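Local coordinates for cystalysin (Treponema denticola, PDB 1C7N), which belongs to the aminotransferase class I and II family and binds pyridoxal-5'-phosphate in a pocket of each subunit, at residues P100-P112 against I257-S269. Sequence-based numbering, arbitrary orientation.
Sequences PAVFNAVREFTKP and IRERFTKSRDATS. Unlike the reference sequence in segment 257-269: Ala267 (reference Ile).
Where the helical segments 100-109 and 257-267 pass each other, their axes come within 9.3 Å and their directions differ by 109°; the backbones are nearest at Asn104 with Arg265 and at Glu108 with Ser264. Asn104 shows how one amide can serve two polar groups and a ring. With CG anti to the backbone N (chi1 -170°), it reaches the other helix, where ND2 donates to Phe261 O at 2.9 Å, a carbonyl that also keeps its helical bond from Arg265 N. Ser264 OG gives a short 2.5 Å bond to Asn104 OD1, arriving from above the carbonyl plane. These two bonds fix the rotation of the buried amide. Its ND2 also sits 3.2 Å above the centre of the Phe261 ring, the two planes being 79° apart. That ring is a knob in a hole formed by Ala101, Asn104, Ala105 and Phe109, with Ala101 CB at its edge. In this aminotransferase-type fold both helices lie against the mixed seven-stranded sheet: Phe109 and Ile257 touch strand 230-234, as does Ala101, whose side chain is about 8 Å from a bound pyridoxal-5'-phosphate. Farther along, Glu108 OE2 makes a salt bridge of 2.7 Å to Arg260 NH1; OE2 sits over one guanidinium face, the carboxylate plane perpendicular to it. Phe109 CZ packs 3.5 Å from Ile257 CG2, while Ile257 O meets the ring edge. At the other end, Thr268 CG2 lies over one face of the Arg107 guanidinium, displaced toward NE and CD, and Arg107 of the second subunit donates a hydrogen bond through NH1 to Ala267 O.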
ATOM      1  N   PRO A 100      -2.345  -9.092  -1.547  1.00 13.47           N
ATOM      2  CA  PRO A 100      -2.036  -8.927  -0.122  1.00 13.79           C
ATOM      3  C   PRO A 100      -3.241  -9.318   0.741  1.00 14.21           C
ATOM      4  O   PRO A 100      -3.086  -9.840   1.849  1.00 13.99           O
ATOM      5  CB  PRO A 100      -1.699  -7.442  -0.010  1.00 14.74           C
ATOM      6  CG  PRO A 100      -1.068  -7.151  -1.340  1.00 15.68           C
ATOM      7  CD  PRO A 100      -1.996  -7.878  -2.305  1.00 14.07           C
ATOM      8  N   ALA A 101      -4.444  -9.065   0.228  1.00 13.14           N
ATOM      9  CA  ALA A 101      -5.655  -9.403   0.966  1.00 12.97           C
ATOM     10  C   ALA A 101      -5.780 -10.921   1.070  1.00 13.75           C
ATOM     11  O   ALA A 101      -6.202 -11.445   2.104  1.00 13.86           O
ATOM     12  CB  ALA A 101      -6.873  -8.820   0.278  1.00 13.19           C
ATOM     13  N   VAL A 102      -5.409 -11.624   0.003  1.00 13.62           N
ATOM     14  CA  VAL A 102      -5.473 -13.081   0.013  1.00 14.70           C
ATOM     15  C   VAL A 102      -4.440 -13.630   0.998  1.00 15.92           C
ATOM     16  O   VAL A 102      -4.746 -14.511   1.803  1.00 16.19           O
ATOM     17  CB  VAL A 102      -5.219 -13.668  -1.394  1.00 14.58           C
ATOM     18  CG1 VAL A 102      -5.109 -15.185  -1.315  1.00 13.94           C
ATOM     19  CG2 VAL A 102      -6.355 -13.269  -2.331  1.00 15.30           C
ATOM     20  N   PHE A 103      -3.218 -13.102   0.941  1.00 16.24           N
ATOM     21  CA  PHE A 103      -2.171 -13.536   1.860  1.00 17.73           C
ATOM     22  C   PHE A 103      -2.655 -13.345   3.288  1.00 18.10           C
ATOM     23  O   PHE A 103      -2.420 -14.193   4.151  1.00 18.89           O
ATOM     24  CB  PHE A 103      -0.888 -12.722   1.657  1.00 18.74           C
ATOM     25  CG  PHE A 103       0.100 -13.367   0.731  1.00 20.63           C
ATOM     26  CD1 PHE A 103      -0.125 -13.399  -0.638  1.00 21.13           C
ATOM     27  CD2 PHE A 103       1.260 -13.950   1.236  1.00 21.55           C
ATOM     28  CE1 PHE A 103       0.791 -14.000  -1.498  1.00 22.29           C
ATOM     29  CE2 PHE A 103       2.184 -14.555   0.387  1.00 22.31           C
ATOM     30  CZ  PHE A 103       1.949 -14.579  -0.983  1.00 23.27           C
ATOM     31  N   ASN A 104      -3.326 -12.221   3.528  1.00 18.37           N
ATOM     32  CA  ASN A 104      -3.851 -11.903   4.847  1.00 18.64           C
ATOM     33  C   ASN A 104      -4.934 -12.895   5.261  1.00 18.33           C
ATOM     34  O   ASN A 104      -5.030 -13.267   6.429  1.00 17.86           O
ATOM     35  CB  ASN A 104      -4.420 -10.483   4.860  1.00 19.59           C
ATOM     36  CG  ASN A 104      -4.763 -10.012   6.256  1.00 20.65           C
ATOM     37  OD1 ASN A 104      -3.903  -9.993   7.139  1.00 21.70           O
ATOM     38  ND2 ASN A 104      -6.018  -9.634   6.468  1.00 20.10           N
ATOM     39  N   ALA A 105      -5.752 -13.319   4.302  1.00 18.26           N
ATOM     40  CA  ALA A 105      -6.816 -14.273   4.594  1.00 18.42           C
ATOM     41  C   ALA A 105      -6.214 -15.585   5.097  1.00 18.19           C
ATOM     42  O   ALA A 105      -6.657 -16.136   6.104  1.00 18.23           O
ATOM     43  CB  ALA A 105      -7.656 -14.523   3.352  1.00 18.29           C
ATOM     44  N   VAL A 106      -5.199 -16.076   4.395  1.00 18.40           N
ATOM     45  CA  VAL A 106      -4.541 -17.320   4.780  1.00 19.34           C
ATOM     46  C   VAL A 106      -3.883 -17.155   6.147  1.00 19.77           C
ATOM     47  O   VAL A 106      -4.018 -18.000   7.031  1.00 19.31           O
ATOM     48  CB  VAL A 106      -3.465 -17.715   3.751  1.00 19.54           C
ATOM     49  CG1 VAL A 106      -2.716 -18.955   4.224  1.00 19.55           C
ATOM     50  CG2 VAL A 106      -4.115 -17.968   2.398  1.00 19.83           C
ATOM     51  N   ARG A 107      -3.180 -16.044   6.311  1.00 20.46           N
ATOM     52  CA  ARG A 107      -2.486 -15.745   7.552  1.00 21.93           C
ATOM     53  C   ARG A 107      -3.406 -15.788   8.771  1.00 21.40           C
ATOM     54  O   ARG A 107      -3.090 -16.421   9.778  1.00 20.73           O
ATOM     55  CB  ARG A 107      -1.834 -14.363   7.442  1.00 23.97           C
ATOM     56  CG  ARG A 107      -1.084 -13.898   8.681  1.00 27.88           C
ATOM     57  CD  ARG A 107      -0.305 -12.614   8.397  1.00 30.52           C
ATOM     58  NE  ARG A 107       0.541 -12.755   7.213  1.00 33.10           N
ATOM     59  CZ  ARG A 107       0.272 -12.218   6.025  1.00 34.26           C
ATOM     60  NH1 ARG A 107      -0.825 -11.488   5.848  1.00 34.17           N
ATOM     61  NH2 ARG A 107       1.095 -12.423   5.005  1.00 33.81           N
ATOM     62  N   GLU A 108      -4.554 -15.129   8.662  1.00 21.04           N
ATOM     63  CA  GLU A 108      -5.501 -15.039   9.768  1.00 21.73           C
ATOM     64  C   GLU A 108      -6.435 -16.219  10.027  1.00 21.63           C
ATOM     65  O   GLU A 108      -6.627 -16.608  11.176  1.00 21.02           O
ATOM     66  CB  GLU A 108      -6.337 -13.763   9.608  1.00 21.72           C
ATOM     67  CG  GLU A 108      -7.392 -13.534  10.684  1.00 22.46           C
ATOM     68  CD  GLU A 108      -6.815 -13.547  12.089  1.00 22.75           C
ATOM     69  OE1 GLU A 108      -5.697 -13.025  12.280  1.00 21.80           O
ATOM     70  OE2 GLU A 108      -7.487 -14.066  13.004  1.00 22.02           O
ATOM     71  N   PHE A 109      -7.009 -16.804   8.980  1.00 21.84           N
ATOM     72  CA  PHE A 109      -7.953 -17.891   9.190  1.00 21.24           C
ATOM     73  C   PHE A 109      -7.463 -19.332   9.055  1.00 21.82           C
ATOM     74  O   PHE A 109      -8.268 -20.263   9.032  1.00 22.09           O
ATOM     75  CB  PHE A 109      -9.186 -17.656   8.314  1.00 20.75           C
ATOM     76  CG  PHE A 109      -9.837 -16.325   8.558  1.00 20.18           C
ATOM     77  CD1 PHE A 109      -9.443 -15.199   7.843  1.00 20.41           C
ATOM     78  CD2 PHE A 109     -10.789 -16.178   9.560  1.00 20.42           C
ATOM     79  CE1 PHE A 109      -9.984 -13.944   8.122  1.00 19.98           C
ATOM     80  CE2 PHE A 109     -11.338 -14.925   9.850  1.00 20.25           C
ATOM     81  CZ  PHE A 109     -10.933 -13.808   9.131  1.00 19.18           C
ATOM     82  N   THR A 110      -6.153 -19.517   8.969  1.00 21.59           N
ATOM     83  CA  THR A 110      -5.575 -20.857   8.893  1.00 21.98           C
ATOM     84  C   THR A 110      -4.253 -20.843   9.648  1.00 22.69           C
ATOM     85  O   THR A 110      -3.739 -19.782   9.994  1.00 21.89           O
ATOM     86  CB  THR A 110      -5.296 -21.320   7.439  1.00 21.82           C
ATOM     87  OG1 THR A 110      -4.269 -20.506   6.860  1.00 21.68           O
ATOM     88  CG2 THR A 110      -6.557 -21.235   6.592  1.00 22.34           C
ATOM     89  N   LYS A 111      -3.715 -22.027   9.909  1.00 23.70           N
ATOM     90  CA  LYS A 111      -2.448 -22.157  10.615  1.00 24.66           C
ATOM     91  C   LYS A 111      -1.542 -23.041   9.768  1.00 24.32           C
ATOM     92  O   LYS A 111      -2.020 -23.774   8.902  1.00 24.30           O
ATOM     93  CB  LYS A 111      -2.674 -22.805  11.981  1.00 26.71           C
ATOM     94  CG  LYS A 111      -3.350 -24.171  11.905  1.00 29.54           C
ATOM     95  CD  LYS A 111      -3.439 -24.835  13.276  1.00 31.76           C
ATOM     96  CE  LYS A 111      -4.219 -26.143  13.219  1.00 32.35           C
ATOM     97  NZ  LYS A 111      -3.600 -27.149  12.310  1.00 34.42           N
ATOM     98  N   PRO A 112      -0.220 -22.979   9.994  1.00 23.92           N
ATOM     99  CA  PRO A 112       0.669 -23.823   9.194  1.00 23.44           C
ATOM    100  C   PRO A 112       0.175 -25.267   9.226  1.00 23.90           C
ATOM    101  O   PRO A 112      -0.263 -25.758  10.269  1.00 23.03           O
ATOM    102  CB  PRO A 112       2.018 -23.643   9.884  1.00 24.59           C
ATOM    103  CG  PRO A 112       1.954 -22.212  10.346  1.00 24.30           C
ATOM    104  CD  PRO A 112       0.549 -22.123  10.915  1.00 24.42           C
ATOM    105  N   ILE A 257     -15.542 -12.128  11.403  1.00 23.05           N
ATOM    106  CA  ILE A 257     -14.559 -12.387  10.357  1.00 22.14           C
ATOM    107  C   ILE A 257     -13.950 -11.068   9.882  1.00 21.69           C
ATOM    108  O   ILE A 257     -12.738 -10.970   9.680  1.00 21.31           O
ATOM    109  CB  ILE A 257     -15.199 -13.099   9.147  1.00 22.25           C
ATOM    110  CG1 ILE A 257     -15.634 -14.513   9.546  1.00 22.04           C
ATOM    111  CG2 ILE A 257     -14.209 -13.151   7.997  1.00 20.86           C
ATOM    112  CD1 ILE A 257     -16.412 -15.245   8.461  1.00 22.12           C
ATOM    113  N   ARG A 258     -14.794 -10.057   9.710  1.00 20.37           N
ATOM    114  CA  ARG A 258     -14.333  -8.753   9.261  1.00 21.32           C
ATOM    115  C   ARG A 258     -13.303  -8.170  10.220  1.00 21.93           C
ATOM    116  O   ARG A 258     -12.247  -7.699   9.800  1.00 22.43           O
ATOM    117  CB  ARG A 258     -15.516  -7.789   9.121  1.00 20.32           C
ATOM    118  CG  ARG A 258     -15.149  -6.435   8.521  1.00 19.97           C
ATOM    119  CD  ARG A 258     -16.389  -5.648   8.108  1.00 20.92           C
ATOM    120  NE  ARG A 258     -17.242  -5.289   9.239  1.00 21.47           N
ATOM    121  CZ  ARG A 258     -18.511  -5.672   9.379  1.00 22.72           C
ATOM    122  NH1 ARG A 258     -19.088  -6.434   8.461  1.00 21.84           N
ATOM    123  NH2 ARG A 258     -19.214  -5.273  10.431  1.00 21.04           N
ATOM    124  N   GLU A 259     -13.610  -8.213  11.513  1.00 22.17           N
ATOM    125  CA  GLU A 259     -12.705  -7.677  12.519  1.00 22.18           C
ATOM    126  C   GLU A 259     -11.409  -8.472  12.647  1.00 20.71           C
ATOM    127  O   GLU A 259     -10.383  -7.921  13.042  1.00 19.92           O
ATOM    128  CB  GLU A 259     -13.431  -7.577  13.870  1.00 23.69           C
ATOM    129  CG  GLU A 259     -14.418  -6.411  13.922  1.00 27.15           C
ATOM    130  CD  GLU A 259     -15.366  -6.464  15.109  1.00 29.94           C
ATOM    131  OE1 GLU A 259     -14.903  -6.698  16.246  1.00 32.17           O
ATOM    132  OE2 GLU A 259     -16.579  -6.256  14.901  1.00 32.35           O
ATOM    133  N   ARG A 260     -11.445  -9.758  12.307  1.00 19.44           N
ATOM    134  CA  ARG A 260     -10.240 -10.583  12.375  1.00 19.38           C
ATOM    135  C   ARG A 260      -9.347 -10.283  11.172  1.00 19.90           C
ATOM    136  O   ARG A 260      -8.118 -10.255  11.280  1.00 18.19           O
ATOM    137  CB  ARG A 260     -10.586 -12.078  12.381  1.00 20.08           C
ATOM    138  CG  ARG A 260     -11.152 -12.599  13.700  1.00 21.25           C
ATOM    139  CD  ARG A 260     -10.453 -13.889  14.122  1.00 23.03           C
ATOM    140  NE  ARG A 260     -10.710 -15.011  13.227  1.00 24.06           N
ATOM    141  CZ  ARG A 260      -9.945 -16.097  13.160  1.00 25.48           C
ATOM    142  NH1 ARG A 260      -8.876 -16.205  13.933  1.00 28.85           N
ATOM    143  NH2 ARG A 260     -10.247 -17.082  12.328  1.00 27.91           N
ATOM    144  N   PHE A 261      -9.977 -10.075  10.021  1.00 18.97           N
ATOM    145  CA  PHE A 261      -9.258  -9.762   8.789  1.00 18.35           C
ATOM    146  C   PHE A 261      -8.574  -8.407   8.962  1.00 18.51           C
ATOM    147  O   PHE A 261      -7.424  -8.215   8.565  1.00 18.11           O
ATOM    148  CB  PHE A 261     -10.246  -9.691   7.620  1.00 16.77           C
ATOM    149  CG  PHE A 261      -9.605  -9.392   6.298  1.00 17.31           C
ATOM    150  CD1 PHE A 261      -9.082 -10.415   5.513  1.00 15.63           C
ATOM    151  CD2 PHE A 261      -9.525  -8.083   5.834  1.00 15.67           C
ATOM    152  CE1 PHE A 261      -8.489 -10.135   4.282  1.00 15.43           C
ATOM    153  CE2 PHE A 261      -8.933  -7.793   4.607  1.00 15.54           C
ATOM    154  CZ  PHE A 261      -8.414  -8.822   3.828  1.00 16.19           C
ATOM    155  N   THR A 262      -9.298  -7.472   9.567  1.00 19.15           N
ATOM    156  CA  THR A 262      -8.794  -6.126   9.801  1.00 20.08           C
ATOM    157  C   THR A 262      -7.626  -6.091  10.786  1.00 21.73           C
ATOM    158  O   THR A 262      -6.646  -5.370  10.575  1.00 22.23           O
ATOM    159  CB  THR A 262      -9.916  -5.227  10.326  1.00 20.18           C
ATOM    160  OG1 THR A 262     -10.960  -5.164   9.348  1.00 19.62           O
ATOM    161  CG2 THR A 262      -9.398  -3.830  10.611  1.00 20.69           C
ATOM    162  N   LYS A 263      -7.735  -6.856  11.868  1.00 23.21           N
ATOM    163  CA  LYS A 263      -6.669  -6.905  12.868  1.00 23.99           C
ATOM    164  C   LYS A 263      -5.409  -7.434  12.196  1.00 23.22           C
ATOM    165  O   LYS A 263      -4.327  -6.863  12.341  1.00 23.37           O
ATOM    166  CB  LYS A 263      -7.050  -7.836  14.027  1.00 25.70           C
ATOM    167  CG  LYS A 263      -7.303  -9.276  13.594  1.00 29.85           C
ATOM    168  CD  LYS A 263      -7.544 -10.242  14.751  1.00 32.27           C
ATOM    169  CE  LYS A 263      -6.238 -10.678  15.403  1.00 34.84           C
ATOM    170  NZ  LYS A 263      -6.446 -11.806  16.364  1.00 36.19           N
ATOM    171  N   SER A 264      -5.557  -8.530  11.459  1.00 21.83           N
ATOM    172  CA  SER A 264      -4.425  -9.137  10.774  1.00 21.57           C
ATOM    173  C   SER A 264      -3.800  -8.169   9.777  1.00 20.40           C
ATOM    174  O   SER A 264      -2.579  -8.039   9.711  1.00 19.79           O
ATOM    175  CB  SER A 264      -4.858 -10.410  10.052  1.00 21.82           C
ATOM    176  OG  SER A 264      -3.740 -11.023   9.438  1.00 23.36           O
ATOM    177  N   ARG A 265      -4.636  -7.492   9.000  1.00 19.70           N
ATOM    178  CA  ARG A 265      -4.133  -6.525   8.035  1.00 20.12           C
ATOM    179  C   ARG A 265      -3.357  -5.422   8.757  1.00 20.95           C
ATOM    180  O   ARG A 265      -2.308  -4.979   8.287  1.00 20.37           O
ATOM    181  CB  ARG A 265      -5.287  -5.908   7.237  1.00 19.82           C
ATOM    182  CG  ARG A 265      -4.912  -4.619   6.526  1.00 18.84           C
ATOM    183  CD  ARG A 265      -5.444  -3.419   7.291  1.00 20.22           C
ATOM    184  NE  ARG A 265      -6.618  -2.884   6.626  1.00 19.89           N
ATOM    185  CZ  ARG A 265      -7.418  -1.947   7.120  1.00 20.24           C
ATOM    186  NH1 ARG A 265      -7.195  -1.417   8.315  1.00 20.68           N
ATOM    187  NH2 ARG A 265      -8.443  -1.526   6.399  1.00 20.59           N
ATOM    188  N   ASP A 266      -3.862  -4.999   9.910  1.00 22.18           N
ATOM    189  CA  ASP A 266      -3.209  -3.935  10.666  1.00 24.56           C
ATOM    190  C   ASP A 266      -1.858  -4.325  11.261  1.00 25.71           C
ATOM    191  O   ASP A 266      -1.102  -3.456  11.698  1.00 27.03           O
ATOM    192  CB  ASP A 266      -4.142  -3.413  11.765  1.00 24.07           C
ATOM    193  CG  ASP A 266      -5.376  -2.725  11.203  1.00 25.07           C
ATOM    194  OD1 ASP A 266      -5.268  -2.087  10.133  1.00 24.08           O
ATOM    195  OD2 ASP A 266      -6.451  -2.809  11.830  1.00 25.98           O
ATOM    196  N   ALA A 267      -1.557  -5.620  11.282  1.00 26.14           N
ATOM    197  CA  ALA A 267      -0.278  -6.096  11.800  1.00 27.56           C
ATOM    198  C   ALA A 267       0.677  -6.298  10.626  1.00 27.91           C
ATOM    199  O   ALA A 267       1.891  -6.371  10.806  1.00 27.26           O
ATOM    200  CB  ALA A 267      -0.463  -7.408  12.558  1.00 27.86           C
ATOM    201  N   THR A 268       0.108  -6.392   9.427  1.00 28.61           N
ATOM    202  CA  THR A 268       0.874  -6.574   8.194  1.00 30.85           C
ATOM    203  C   THR A 268       0.242  -5.702   7.110  1.00 31.62           C
ATOM    204  O   THR A 268      -0.884  -5.960   6.687  1.00 33.56           O
ATOM    205  CB  THR A 268       0.829  -8.034   7.698  1.00 30.87           C
ATOM    206  OG1 THR A 268      -0.459  -8.303   7.134  1.00 31.90           O
ATOM    207  CG2 THR A 268       1.070  -9.003   8.850  1.00 31.54           C
ATOM    208  N   SER A 269       0.971  -4.683   6.670  1.00 31.54           N
ATOM    209  CA  SER A 269       0.508  -3.750   5.639  1.00 29.78           C
ATOM    210  C   SER A 269      -0.145  -2.529   6.269  1.00 28.97           C
ATOM    211  O   SER A 269       0.167  -1.392   5.916  1.00 28.35           O
ATOM    212  CB  SER A 269      -0.502  -4.413   4.689  1.00 30.56           C
ATOM    213  OG  SER A 269       0.012  -5.604   4.113  1.00 31.94           O
TER